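Local structure of 2-c-methyl-d-erythritol 2,4-cyclodiphosphate synthase (Plasmodium falciparum, 4C81) at residues Y114-V119 with A175-I180. The protein probably catalyses the zinc-dependent cyclisation that forms 2-C-methyl-D-erythritol 2,4-cyclodiphosphate, releasing CMP, in isoprenoid precursor biosynthesis. The protein carries 1 engineered substitution. Residues are numbered along the deposited sequence; the frame is centred on the assembly and turned at random.
Sequences YDIGNV and ANILLI
Ile-116, Leu-179 and Ile-177 mesh on one face of an antiparallel pair of strands interrupted by a beta bulge, at Gly-117 and Asn-118, within the mixed sheet of this YgbB-family homotrimer. Ile-177 runs its CG1 branch out anti to the backbone N (chi1 -161°), which carries CD1 across Ile-116 at about a right angle, 4.0 Å from Ile-116 CG2. Leu-179 slants against the same isoleucine, with its CD2 3.9 Å from Ile-116 CG1. This apolar face is backed by helices 64-77 and 97-111. At the strand end the side chain of Tyr-114 crosses that of Leu-179 at about a right angle, Tyr-114 CD1 lying 3.7 Å from Leu-179 CB, while the tyrosine hydroxyl bonds to the Gly-7 carbonyl. On the other face Ile-180 CG1 rests on Gly-117 CA (3.8 Å). Beside it Asn-118 and Leu-178 run alongside each other in a common direction, into the interface between subunits; Asn-118 ND2 bonds to Ile-10 O of the second subunit, and Leu-178 meets Leu-178 of the third. At the bulge Leu-178 faces two residues: its O accepts Gly-117 N at 2.8 Å, and its N donates to Asn-118 O over 3.2 Å, with Asn-118 N buried and lacking a partner.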
# COMPACT_ATOMS: atom_id res chain seq x y z
N TYR A 114 18.49 -3.65 14.00
CA TYR A 114 17.66 -4.30 13.00
C TYR A 114 18.47 -4.60 11.73
O TYR A 114 19.50 -3.97 11.48
CB TYR A 114 16.45 -3.43 12.64
CG TYR A 114 15.27 -3.59 13.57
CD1 TYR A 114 14.33 -4.60 13.36
CD2 TYR A 114 15.09 -2.74 14.65
CE1 TYR A 114 13.25 -4.76 14.21
CE2 TYR A 114 14.01 -2.90 15.52
CZ TYR A 114 13.09 -3.91 15.29
OH TYR A 114 12.02 -4.06 16.13
N ASP A 115 18.02 -5.60 10.98
CA ASP A 115 18.46 -5.84 9.61
C ASP A 115 17.25 -5.65 8.72
O ASP A 115 16.12 -5.83 9.18
CB ASP A 115 18.96 -7.28 9.43
CG ASP A 115 20.25 -7.55 10.17
OD1 ASP A 115 21.19 -6.73 10.06
OD2 ASP A 115 20.34 -8.61 10.84
N ILE A 116 17.47 -5.30 7.46
CA ILE A 116 16.40 -5.32 6.46
C ILE A 116 16.13 -6.77 6.09
O ILE A 116 17.07 -7.54 5.87
CB ILE A 116 16.77 -4.51 5.20
CG1 ILE A 116 16.85 -3.02 5.54
CG2 ILE A 116 15.73 -4.73 4.09
CD1 ILE A 116 17.35 -2.15 4.40
N GLY A 117 14.85 -7.14 6.03
CA GLY A 117 14.45 -8.44 5.50
C GLY A 117 14.46 -8.33 3.99
O GLY A 117 15.45 -8.64 3.34
N ASN A 118 13.34 -7.87 3.44
CA ASN A 118 13.28 -7.52 2.03
C ASN A 118 12.49 -6.23 1.83
O ASN A 118 11.81 -5.77 2.74
CB ASN A 118 12.66 -8.65 1.20
CG ASN A 118 11.16 -8.75 1.38
OD1 ASN A 118 10.67 -8.88 2.50
ND2 ASN A 118 10.43 -8.67 0.28
N VAL A 119 12.64 -5.65 0.64
CA VAL A 119 11.88 -4.48 0.23
C VAL A 119 11.22 -4.77 -1.12
O VAL A 119 11.84 -5.39 -1.99
CB VAL A 119 12.76 -3.21 0.17
CG1 VAL A 119 13.82 -3.32 -0.92
CG2 VAL A 119 11.91 -1.96 -0.03
N ALA A 175 6.80 1.93 -1.37
CA ALA A 175 7.88 1.05 -0.95
C ALA A 175 7.44 0.32 0.30
O ALA A 175 7.01 0.94 1.26
CB ALA A 175 9.14 1.85 -0.68
N ASN A 176 7.54 -1.01 0.28
CA ASN A 176 7.12 -1.86 1.39
C ASN A 176 8.30 -2.64 1.90
O ASN A 176 9.02 -3.27 1.11
CB ASN A 176 6.03 -2.82 0.93
CG ASN A 176 4.85 -2.11 0.31
OD1 ASN A 176 3.88 -1.79 0.99
ND2 ASN A 176 4.95 -1.83 -0.99
N ILE A 177 8.51 -2.62 3.21
CA ILE A 177 9.71 -3.20 3.80
C ILE A 177 9.41 -3.95 5.09
O ILE A 177 8.45 -3.63 5.80
CB ILE A 177 10.76 -2.09 4.05
CG1 ILE A 177 12.16 -2.69 4.21
CG2 ILE A 177 10.36 -1.22 5.24
CD1 ILE A 177 13.24 -1.65 4.13
N LEU A 178 10.22 -4.97 5.38
CA LEU A 178 10.23 -5.62 6.68
C LEU A 178 11.60 -5.40 7.30
O LEU A 178 12.62 -5.55 6.62
CB LEU A 178 9.99 -7.12 6.54
CG LEU A 178 8.57 -7.56 6.18
CD1 LEU A 178 8.56 -9.06 5.95
CD2 LEU A 178 7.55 -7.17 7.25
N LEU A 179 11.61 -5.03 8.57
CA LEU A 179 12.83 -5.00 9.35
C LEU A 179 12.82 -6.15 10.36
O LEU A 179 11.84 -6.34 11.08
CB LEU A 179 12.97 -3.67 10.09
CG LEU A 179 12.91 -2.41 9.21
CD1 LEU A 179 13.05 -1.18 10.07
CD2 LEU A 179 13.98 -2.42 8.12
N ILE A 180 13.91 -6.90 10.39
CA ILE A 180 14.04 -8.09 11.24
C ILE A 180 15.04 -7.81 12.36
O ILE A 180 16.15 -7.36 12.09
CB ILE A 180 14.56 -9.29 10.42
CG1 ILE A 180 13.77 -9.46 9.11
CG2 ILE A 180 14.49 -10.57 11.24
CD1 ILE A 180 12.27 -9.62 9.30